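Local structure of PP1b (Porcine reproductive and respiratory syndrome virus, 6JDS) at residues Leu233-Leu238 / Tyr263-Met268; Val79-Glu84 / Asn111-Pro116; Arg188-Ala193 / Gly206-Ile211; Pro92-Thr97 / Thr123-Thr128. The protein is a zinc-binding viral helicase, here a truncated form, that probably couples ATP hydrolysis to nucleic acid unwinding during viral RNA replication. All blocks are in the same frame, centred on the assembly; numbering follows the deposited sequence.

Contact 1. Residues Leu233-Leu238 / Tyr263-Met268; sequences LDVLRL and YVFDIM. With ZN (zinc ion), chain E.
L236 and V235, neighbours on helix 232-239, use their methyl groups to meet Y263, V264 and F265, at the start of a short, weakly bonded helix of about 264-267; no hydrogen bond crosses between the two segments. In L236, CB and CG come close to nothing on the other segment. With CG anti to the carbonyl carbon (chi1 -65°) and chi2 extended, the chain reaches out until one methyl, CD2, makes the close approaches. It lies 3.6 Å from Y263 OH and 3.8 Å from Y263 CE2, approaching the ring obliquely, with the two side chains nearly perpendicular. The same CD2 also meets V264 CG1 at 3.8 Å, so it fills the angle between phenol and valine. V235 sends CG1 past V264 CG2, 4.0 Å away, the two valines sliding by each other in opposite senses. That CG1 also comes within 4.4 Å of F265 CZ, oblique to the ring.

V264 is flanked within its own segment: CG2 sits over the centre of the F265 ring, 3.9 Å above its plane, and CG1 lies over the rim of the Y263 ring. On the side away from helix 232-239, D266 binds a zinc ion with both carboxylate oxygens, OD1 at 2.0 Å and OD2 slightly longer, and H261 NE2 is a second ligand. F265 meets F146 edge-to-face, which ties the turn to the parallel sheet. Helix 232-239 connects the adjacent parallel strands 222-224 and 245-246, a beta-alpha-beta crossover typical of the RecA-like core of superfamily 1 helicases.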
# COMPACT_ATOMS: atom_id res chain seq x y z
N LEU A 233 -3.75 2.91 5.97
CA LEU A 233 -3.51 2.65 4.55
C LEU A 233 -2.81 1.31 4.33
O LEU A 233 -3.13 0.59 3.39
CB LEU A 233 -2.70 3.78 3.91
CG LEU A 233 -3.40 5.15 3.86
CD1 LEU A 233 -2.43 6.22 3.42
CD2 LEU A 233 -4.62 5.12 2.96
N ASP A 234 -1.84 0.99 5.19
CA ASP A 234 -1.14 -0.29 5.12
C ASP A 234 -2.09 -1.46 5.36
O ASP A 234 -1.95 -2.50 4.72
CB ASP A 234 0.00 -0.34 6.13
CG ASP A 234 1.16 0.58 5.78
OD1 ASP A 234 1.35 0.89 4.59
OD2 ASP A 234 1.89 0.99 6.70
N VAL A 235 -3.04 -1.30 6.28
CA VAL A 235 -4.04 -2.34 6.54
C VAL A 235 -4.88 -2.59 5.29
O VAL A 235 -5.08 -3.74 4.90
CB VAL A 235 -4.96 -1.97 7.73
CG1 VAL A 235 -6.14 -2.93 7.83
CG2 VAL A 235 -4.17 -1.96 9.04
N LEU A 236 -5.35 -1.52 4.67
CA LEU A 236 -6.14 -1.61 3.44
C LEU A 236 -5.34 -2.24 2.30
O LEU A 236 -5.86 -3.04 1.52
CB LEU A 236 -6.64 -0.22 3.01
CG LEU A 236 -7.62 0.48 3.96
CD1 LEU A 236 -7.85 1.91 3.50
CD2 LEU A 236 -8.94 -0.27 4.05
N ARG A 237 -4.07 -1.86 2.21
CA ARG A 237 -3.14 -2.46 1.27
C ARG A 237 -3.07 -3.98 1.46
O ARG A 237 -3.04 -4.75 0.50
CB ARG A 237 -1.76 -1.83 1.45
CG ARG A 237 -0.73 -2.22 0.42
CD ARG A 237 0.48 -1.30 0.46
NE ARG A 237 0.11 0.08 0.15
CZ ARG A 237 0.13 1.11 1.01
NH1 ARG A 237 0.52 0.96 2.26
NH2 ARG A 237 -0.24 2.31 0.58
N LEU A 238 -3.05 -4.40 2.73
CA LEU A 238 -2.98 -5.81 3.09
C LEU A 238 -4.29 -6.54 2.75
O LEU A 238 -4.27 -7.63 2.18
CB LEU A 238 -2.70 -5.94 4.60
CG LEU A 238 -1.62 -6.91 5.06
CD1 LEU A 238 -0.29 -6.64 4.37
CD2 LEU A 238 -1.47 -6.80 6.57
N TYR A 263 -11.20 1.74 10.29
CA TYR A 263 -12.65 1.53 10.19
C TYR A 263 -13.04 0.08 9.89
O TYR A 263 -14.15 -0.35 10.24
CB TYR A 263 -13.25 2.43 9.10
CG TYR A 263 -13.04 1.90 7.70
CD1 TYR A 263 -13.99 1.06 7.11
CD2 TYR A 263 -11.90 2.20 6.97
CE1 TYR A 263 -13.81 0.56 5.84
CE2 TYR A 263 -11.70 1.70 5.70
CZ TYR A 263 -12.66 0.88 5.13
OH TYR A 263 -12.48 0.38 3.87
N VAL A 264 -12.16 -0.66 9.22
CA VAL A 264 -12.43 -2.06 8.84
C VAL A 264 -12.74 -2.97 10.03
O VAL A 264 -13.45 -3.96 9.89
CB VAL A 264 -11.28 -2.69 8.02
CG1 VAL A 264 -11.11 -1.98 6.68
CG2 VAL A 264 -9.97 -2.71 8.80
N PHE A 265 -12.21 -2.63 11.21
CA PHE A 265 -12.40 -3.45 12.40
C PHE A 265 -13.80 -3.35 13.01
O PHE A 265 -14.16 -4.15 13.88
CB PHE A 265 -11.34 -3.11 13.45
CG PHE A 265 -9.93 -3.23 12.94
CD1 PHE A 265 -9.48 -4.40 12.34
CD2 PHE A 265 -9.04 -2.17 13.06
CE1 PHE A 265 -8.19 -4.51 11.87
CE2 PHE A 265 -7.74 -2.27 12.60
CZ PHE A 265 -7.31 -3.44 12.00
N ASP A 266 -14.60 -2.38 12.57
CA ASP A 266 -16.02 -2.31 12.94
C ASP A 266 -16.87 -3.26 12.08
O ASP A 266 -17.94 -3.69 12.51
CB ASP A 266 -16.55 -0.88 12.80
CG ASP A 266 -15.85 0.10 13.73
OD1 ASP A 266 -15.22 -0.33 14.72
OD2 ASP A 266 -15.94 1.32 13.47
N ILE A 267 -16.40 -3.56 10.87
CA ILE A 267 -17.09 -4.47 9.97
C ILE A 267 -16.61 -5.92 10.11
O ILE A 267 -17.33 -6.85 9.74
CB ILE A 267 -16.90 -4.05 8.50
N MET A 268 -15.41 -6.11 10.65
CA MET A 268 -14.76 -7.42 10.68
C MET A 268 -15.36 -8.33 11.74
O MET A 268 -15.54 -7.91 12.89
CB MET A 268 -13.26 -7.24 10.95
CG MET A 268 -12.41 -8.47 10.66
SD MET A 268 -10.66 -8.17 10.96
CE MET A 268 -10.23 -7.11 9.59
ZN ZN E . -14.41 1.43 15.21

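Contact 2. Residues Val79-Glu84 / Asn111-Pro116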
# COMPACT_ATOMS: atom_id res chain seq x y z
N VAL A 79 11.53 16.16 -11.18
CA VAL A 79 12.89 15.68 -11.43
C VAL A 79 12.98 15.23 -12.89
O VAL A 79 12.01 14.73 -13.45
CB VAL A 79 13.23 14.49 -10.51
CG1 VAL A 79 14.67 14.05 -10.70
CG2 VAL A 79 12.97 14.85 -9.06
N ILE A 80 14.15 15.42 -13.49
CA ILE A 80 14.35 15.06 -14.89
C ILE A 80 14.80 13.60 -14.99
O ILE A 80 15.78 13.21 -14.37
CB ILE A 80 15.40 15.97 -15.57
CG1 ILE A 80 15.02 17.44 -15.39
CG2 ILE A 80 15.53 15.62 -17.05
CD1 ILE A 80 13.60 17.78 -15.78
N MET A 81 14.04 12.82 -15.75
CA MET A 81 14.35 11.41 -15.98
C MET A 81 15.21 11.28 -17.23
O MET A 81 14.71 11.35 -18.35
CB MET A 81 13.06 10.61 -16.15
CG MET A 81 13.27 9.11 -16.34
SD MET A 81 11.72 8.23 -16.62
CE MET A 81 10.96 8.36 -15.00
N HIS A 82 16.52 11.11 -17.03
CA HIS A 82 17.43 10.84 -18.13
C HIS A 82 17.25 9.38 -18.54
O HIS A 82 17.26 8.49 -17.69
CB HIS A 82 18.88 11.09 -17.71
CG HIS A 82 19.88 10.78 -18.78
ND1 HIS A 82 20.07 11.58 -19.89
CD2 HIS A 82 20.74 9.74 -18.92
CE1 HIS A 82 21.00 11.06 -20.66
NE2 HIS A 82 21.43 9.94 -20.10
N VAL A 83 17.07 9.15 -19.84
CA VAL A 83 16.88 7.80 -20.36
C VAL A 83 17.89 7.51 -21.47
O VAL A 83 18.00 8.28 -22.42
CB VAL A 83 15.45 7.59 -20.92
CG1 VAL A 83 15.26 6.15 -21.39
CG2 VAL A 83 14.41 7.95 -19.87
N GLU A 84 18.62 6.41 -21.33
CA GLU A 84 19.59 5.98 -22.34
C GLU A 84 19.64 4.46 -22.38
O GLU A 84 19.84 3.81 -21.36
CB GLU A 84 20.97 6.54 -22.01
CG GLU A 84 21.99 6.41 -23.14
CD GLU A 84 23.39 6.82 -22.72
OE1 GLU A 84 23.54 7.50 -21.68
OE2 GLU A 84 24.35 6.46 -23.44
N ASN A 111 17.88 0.21 -13.62
CA ASN A 111 16.49 0.65 -13.58
C ASN A 111 15.93 0.78 -15.00
O ASN A 111 16.22 1.76 -15.70
CB ASN A 111 16.36 1.97 -12.83
CG ASN A 111 16.92 1.91 -11.42
OD1 ASN A 111 17.39 2.91 -10.88
ND2 ASN A 111 16.88 0.73 -10.81
N GLU A 112 15.13 -0.20 -15.42
CA GLU A 112 14.62 -0.26 -16.79
C GLU A 112 13.34 0.55 -16.98
O GLU A 112 12.43 0.50 -16.14
CB GLU A 112 14.37 -1.72 -17.19
N VAL A 113 13.28 1.30 -18.08
CA VAL A 113 12.10 2.10 -18.41
C VAL A 113 11.88 2.09 -19.93
O VAL A 113 12.81 2.27 -20.71
CB VAL A 113 12.23 3.56 -17.89
CG1 VAL A 113 13.45 4.27 -18.47
CG2 VAL A 113 10.96 4.35 -18.18
N ASP A 114 10.63 1.88 -20.33
CA ASP A 114 10.27 1.72 -21.74
C ASP A 114 9.99 3.08 -22.39
O ASP A 114 8.84 3.44 -22.64
CB ASP A 114 9.07 0.78 -21.86
CG ASP A 114 8.73 0.42 -23.30
OD1 ASP A 114 9.61 0.55 -24.18
OD2 ASP A 114 7.58 -0.00 -23.54
N LEU A 115 11.07 3.81 -22.67
CA LEU A 115 10.99 5.11 -23.34
C LEU A 115 12.16 5.28 -24.29
O LEU A 115 13.21 4.68 -24.08
CB LEU A 115 11.02 6.25 -22.31
CG LEU A 115 9.76 6.50 -21.48
CD1 LEU A 115 10.06 7.50 -20.38
CD2 LEU A 115 8.62 6.99 -22.37
N PRO A 116 12.00 6.12 -25.34
CA PRO A 116 13.14 6.42 -26.20
C PRO A 116 14.22 7.21 -25.47
O PRO A 116 13.95 7.80 -24.42
CB PRO A 116 12.53 7.27 -27.33
CG PRO A 116 11.07 7.03 -27.26
CD PRO A 116 10.76 6.74 -25.83
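V83 and M81 on one edge strand of a five-stranded antiparallel sheet face V113 of the other edge strand and L115 just beyond it, the sheet being curled so that its outermost strands come together. This matches the small beta-barrel, called domain 1B, of arterivirus helicases. The approach is made by side chains of 79-84, against side chains and two carbonyls: no hydrogen bond joins the two segments, and even the closest CA atoms, those of V83 and P116, are 7.1 Å apart.

The tight part centres on V83. Its CG1, anti to the backbone N (chi1 -177°), points across and meets V113 CG1 at 3.9 Å. V113 offers this methyl because CG1 stands between its own backbone N and carbonyl carbon (chi1 59°), and V83 CG2 comes almost as near to it. M81 packs more loosely: its sulfur SD is 4.2 Å from L115 CD1, with the two side chains at about a right angle, and slightly farther from V113 CG2. V102 and V104 of strand 100-106 add to this apolar side, V102 touching V113 and L115, and V104 touching M81.

The solvent side contributes little. E84 and D114 both direct CB away from the opposite segment and are exposed, as is P116. D114 is the centre of an inverse gamma turn, in which L115 N reaches V113 O by a weak 3.0 Å bond; the bend turns L115 CB back toward strand 79-83 immediately after the exposed aspartate. At the end of the contact the partners are carbonyls: V83 CG1 lies 3.7 Å from P116 O, an oxygen that also accepts a hydrogen bond from Y120 OH.

Contact 3. Residues Arg188-Ala193 / Gly206-Ile211; sequences RFNVPA and GPWVRI
R188 lies across W208 at about a right angle, its CB over one face of the indole and its guanidinium beyond the ring nitrogen. The CB-H group makes a CH-pi contact, 3.8 Å from the centroid of the five-membered ring and close to its normal. Farther out the arginine bends at chi3 (-82°), which turns the guanidinium plane 41° from the indole plane and brings W208 NE1 over one guanidinium face. The bend also presents the group side-on to G206: NE at 2.7 Å and NH2 at 2.9 Å both donate to G206 O, which lies practically in the guanidinium plane. Two bonds to a single oxygen restrict rotation of that group. The opposite face of the indole is covered by R210 NH2, so W208 is sandwiched between two arginines.

Beneath these side chains the loop adds a single beta bridge to strand 208-211, the edge of the parallel helicase sheet, with end-to-end directions of the touching parts 30° apart. R188 N donates to P207 O at 3.0 Å, and V209 N donates to R188 O at 2.8 Å. At N190, two residues on, a water bridges instead, accepting from N190 N and donating to V209 O. F189 CB presses against V209 O at 3.2 Å, while its ring leads away toward I181 of helix 174-184. N190 OD1 comes to 3.9 Å from W208 CZ3, the amide plane turned steeply against the indole.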
# COMPACT_ATOMS: atom_id res chain seq x y z
N ARG A 188 11.42 -16.76 10.04
CA ARG A 188 12.12 -16.06 8.96
C ARG A 188 11.74 -14.58 8.94
O ARG A 188 10.60 -14.23 9.23
CB ARG A 188 11.78 -16.71 7.62
CG ARG A 188 12.33 -18.11 7.45
CD ARG A 188 11.88 -18.73 6.14
NE ARG A 188 10.53 -19.30 6.23
CZ ARG A 188 9.87 -19.84 5.21
NH1 ARG A 188 10.40 -19.90 3.99
NH2 ARG A 188 8.65 -20.34 5.41
N PHE A 189 12.71 -13.73 8.59
CA PHE A 189 12.48 -12.29 8.47
C PHE A 189 13.68 -11.59 7.85
O PHE A 189 14.78 -12.14 7.81
CB PHE A 189 12.16 -11.66 9.83
CG PHE A 189 13.19 -11.94 10.89
CD1 PHE A 189 14.28 -11.10 11.07
CD2 PHE A 189 13.06 -13.05 11.72
CE1 PHE A 189 15.23 -11.36 12.04
CE2 PHE A 189 14.01 -13.32 12.70
CZ PHE A 189 15.09 -12.47 12.86
N ASN A 190 13.46 -10.37 7.37
CA ASN A 190 14.54 -9.48 6.97
C ASN A 190 14.63 -8.34 7.97
O ASN A 190 13.62 -7.71 8.30
CB ASN A 190 14.29 -8.91 5.57
CG ASN A 190 14.30 -9.98 4.49
OD1 ASN A 190 13.51 -9.93 3.55
ND2 ASN A 190 15.20 -10.95 4.61
N VAL A 191 15.84 -8.07 8.46
CA VAL A 191 16.04 -7.02 9.46
C VAL A 191 15.85 -5.66 8.78
O VAL A 191 16.50 -5.39 7.77
CB VAL A 191 17.44 -7.11 10.11
CG1 VAL A 191 17.65 -5.96 11.09
CG2 VAL A 191 17.62 -8.45 10.81
N PRO A 192 14.96 -4.81 9.33
CA PRO A 192 14.72 -3.49 8.74
C PRO A 192 16.00 -2.66 8.58
O PRO A 192 16.83 -2.63 9.49
CB PRO A 192 13.78 -2.82 9.75
CG PRO A 192 13.08 -3.94 10.41
CD PRO A 192 14.07 -5.07 10.47
N ALA A 193 16.14 -2.01 7.43
CA ALA A 193 17.30 -1.17 7.16
C ALA A 193 17.22 0.11 8.00
O ALA A 193 16.16 0.74 8.07
CB ALA A 193 17.37 -0.83 5.68
N GLY A 206 10.50 -21.68 9.33
CA GLY A 206 9.50 -21.06 10.20
C GLY A 206 8.64 -20.05 9.46
O GLY A 206 8.84 -19.81 8.27
N PRO A 207 7.66 -19.46 10.17
CA PRO A 207 6.78 -18.46 9.57
C PRO A 207 7.52 -17.16 9.28
O PRO A 207 8.47 -16.82 9.99
CB PRO A 207 5.72 -18.23 10.64
CG PRO A 207 6.40 -18.55 11.92
CD PRO A 207 7.34 -19.67 11.60
N TRP A 208 7.10 -16.45 8.24
CA TRP A 208 7.69 -15.15 7.92
C TRP A 208 7.13 -14.06 8.83
O TRP A 208 5.93 -14.02 9.10
CB TRP A 208 7.45 -14.78 6.45
CG TRP A 208 8.55 -15.22 5.54
CD1 TRP A 208 8.61 -16.37 4.81
CD2 TRP A 208 9.76 -14.50 5.25
NE1 TRP A 208 9.78 -16.41 4.08
CE2 TRP A 208 10.50 -15.28 4.33
CE3 TRP A 208 10.28 -13.27 5.67
CZ2 TRP A 208 11.74 -14.87 3.84
CZ3 TRP A 208 11.52 -12.86 5.17
CH2 TRP A 208 12.23 -13.66 4.27
N VAL A 209 8.01 -13.19 9.32
CA VAL A 209 7.62 -12.01 10.08
C VAL A 209 8.07 -10.79 9.29
O VAL A 209 9.26 -10.58 9.10
CB VAL A 209 8.27 -12.00 11.48
CG1 VAL A 209 7.89 -10.73 12.24
CG2 VAL A 209 7.86 -13.23 12.27
N ARG A 210 7.10 -9.99 8.83
CA ARG A 210 7.39 -8.86 7.95
C ARG A 210 6.87 -7.55 8.54
O ARG A 210 5.82 -7.52 9.17
CB ARG A 210 6.77 -9.09 6.58
CG ARG A 210 7.24 -10.35 5.88
CD ARG A 210 6.68 -10.44 4.47
NE ARG A 210 7.20 -11.59 3.74
CZ ARG A 210 8.41 -11.67 3.19
NH1 ARG A 210 9.27 -10.66 3.28
NH2 ARG A 210 8.77 -12.78 2.54
N ILE A 211 7.62 -6.47 8.32
CA ILE A 211 7.18 -5.14 8.73
C ILE A 211 6.01 -4.70 7.84
O ILE A 211 6.04 -4.90 6.62
CB ILE A 211 8.35 -4.12 8.70
CG1 ILE A 211 8.01 -2.88 9.53
CG2 ILE A 211 8.72 -3.73 7.27
CD1 ILE A 211 8.10 -3.10 11.02
O HOH W 1 10.86 -9.63 7.10

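Contact 4. Residues Pro92-Thr97 / Thr123-Thr128; sequences PGRYQT and TALLPT
Y95 overlaps A124 with one side of its ring: CE1 lies 3.6 Å from A124 CB, an oblique approach, and CD1 lies 3.6 Å from A124 CA. The ring's hydroxyl is engaged elsewhere, bonded to D91 O. L125 makes the second overlap, at the end of the strand pairing. Its CD1 touches R94 CB at 3.7 Å and also sits over one face of the R94 guanidinium, 3.9 Å above the plane and toward its rim. R94 reaches this position by a bend at chi3 (74°), and its NH1 forms a salt bridge with D23.

Between the side chains the backbones zip together. L125 N donates to R94 O at 2.8 Å in a nearly straight bond (171°). Q96 and T123 are a hydrogen-bonded pair, Q96 N to T123 O at 2.9 Å and T123 N to Q96 O at 3.0 Å; Y95 and A124 are the non-hydrogen-bonded pair next to it. R94 and L125 are also bridged by a water, which accepts from R94 N and donates to L125 O. L125 also touches A17, so this antiparallel pair, from the sheet that probably forms domain 1B, borders the zinc-binding domain, with a zinc ion about 9 Å from the L125 side chain.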
# COMPACT_ATOMS: atom_id res chain seq x y z
N PRO A 92 13.28 2.86 -8.97
CA PRO A 92 12.07 2.17 -9.40
C PRO A 92 10.80 2.82 -8.84
O PRO A 92 10.80 3.30 -7.70
CB PRO A 92 12.24 0.76 -8.82
CG PRO A 92 13.71 0.59 -8.67
CD PRO A 92 14.24 1.95 -8.33
N GLY A 93 9.75 2.83 -9.64
CA GLY A 93 8.48 3.43 -9.24
C GLY A 93 7.70 3.93 -10.44
O GLY A 93 8.08 3.67 -11.59
N ARG A 94 6.62 4.65 -10.17
CA ARG A 94 5.76 5.18 -11.22
C ARG A 94 5.89 6.69 -11.30
O ARG A 94 5.96 7.38 -10.28
CB ARG A 94 4.31 4.80 -10.94
CG ARG A 94 4.08 3.30 -10.82
CD ARG A 94 2.62 3.00 -10.58
NE ARG A 94 1.82 3.18 -11.79
CZ ARG A 94 0.50 3.35 -11.81
NH1 ARG A 94 -0.20 3.38 -10.67
NH2 ARG A 94 -0.14 3.49 -12.97
N TYR A 95 5.93 7.20 -12.52
CA TYR A 95 6.20 8.60 -12.77
C TYR A 95 5.22 9.17 -13.78
O TYR A 95 4.94 8.55 -14.80
CB TYR A 95 7.62 8.78 -13.30
CG TYR A 95 8.71 8.37 -12.34
CD1 TYR A 95 9.34 9.30 -11.53
CD2 TYR A 95 9.11 7.04 -12.24
CE1 TYR A 95 10.35 8.93 -10.65
CE2 TYR A 95 10.11 6.66 -11.37
CZ TYR A 95 10.73 7.61 -10.58
OH TYR A 95 11.73 7.23 -9.71
N GLN A 96 4.70 10.36 -13.48
CA GLN A 96 3.87 11.09 -14.42
C GLN A 96 4.80 11.91 -15.32
O GLN A 96 5.63 12.66 -14.82
CB GLN A 96 2.92 12.02 -13.65
CG GLN A 96 1.92 12.77 -14.52
CD GLN A 96 0.88 11.86 -15.16
OE1 GLN A 96 0.76 11.82 -16.39
NE2 GLN A 96 0.13 11.13 -14.33
N THR A 97 4.66 11.73 -16.63
CA THR A 97 5.42 12.52 -17.61
C THR A 97 4.47 13.12 -18.64
O THR A 97 3.25 12.93 -18.55
CB THR A 97 6.48 11.65 -18.34
OG1 THR A 97 5.83 10.69 -19.18
CG2 THR A 97 7.37 10.93 -17.35
N THR A 123 7.25 13.49 -12.44
CA THR A 123 6.76 13.63 -11.07
C THR A 123 6.49 12.22 -10.54
O THR A 123 5.59 11.53 -11.02
CB THR A 123 5.47 14.46 -11.01
OG1 THR A 123 5.63 15.66 -11.77
CG2 THR A 123 5.14 14.83 -9.57
N ALA A 124 7.29 11.80 -9.56
CA ALA A 124 7.13 10.48 -8.97
C ALA A 124 5.81 10.40 -8.23
O ALA A 124 5.47 11.31 -7.48
CB ALA A 124 8.28 10.18 -8.03
N LEU A 125 5.06 9.32 -8.45
CA LEU A 125 3.86 9.07 -7.67
C LEU A 125 4.29 8.64 -6.28
O LEU A 125 5.32 7.98 -6.12
CB LEU A 125 3.01 7.98 -8.31
CG LEU A 125 2.50 8.22 -9.74
CD1 LEU A 125 1.54 7.11 -10.14
CD2 LEU A 125 1.83 9.58 -9.87
N LEU A 126 3.52 9.02 -5.27
CA LEU A 126 3.81 8.61 -3.90
C LEU A 126 3.30 7.18 -3.68
O LEU A 126 2.42 6.73 -4.42
CB LEU A 126 3.17 9.57 -2.90
CG LEU A 126 3.56 11.05 -3.04
CD1 LEU A 126 2.86 11.88 -1.98
CD2 LEU A 126 5.06 11.25 -2.96
N PRO A 127 3.86 6.47 -2.69
CA PRO A 127 3.40 5.12 -2.37
C PRO A 127 2.16 5.07 -1.46
O PRO A 127 1.72 3.98 -1.09
CB PRO A 127 4.61 4.50 -1.67
CG PRO A 127 5.26 5.66 -0.98
CD PRO A 127 5.00 6.87 -1.84
N THR A 128 1.61 6.23 -1.12
CA THR A 128 0.48 6.35 -0.19
C THR A 128 -0.64 5.34 -0.44
O THR A 128 -1.04 4.64 0.48
CB THR A 128 -0.11 7.77 -0.24
OG1 THR A 128 0.94 8.73 -0.19
CG2 THR A 128 -1.07 8.01 0.92
O HOH W 2 6.95 6.18 -7.79
O HOH W 3 5.34 16.02 -14.62

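In the fold
Contacts 2 and 4 belong to one antiparallel sheet, probably that of domain 1B; their centres are 13 Å apart, their segments alternate along the chain, and they touch where M81 CE meets Y95 CG at 3.5 Å. Contacts 3 and 1 follow in that order within the helicase core, at an edge strand of the parallel sheet and at a crossover helix, with centres 22 Å apart and no touch. Contact 4 leads from one unit to the other: L233 CD1 packs on T128 CG2 at 3.4 Å, although the centres of contacts 1 and 4 are 24 Å apart. The barrel end at contact 2 lies away from contact 3, about 17 Å between nearest atoms, while the chain after strand 118-124 reaches the core.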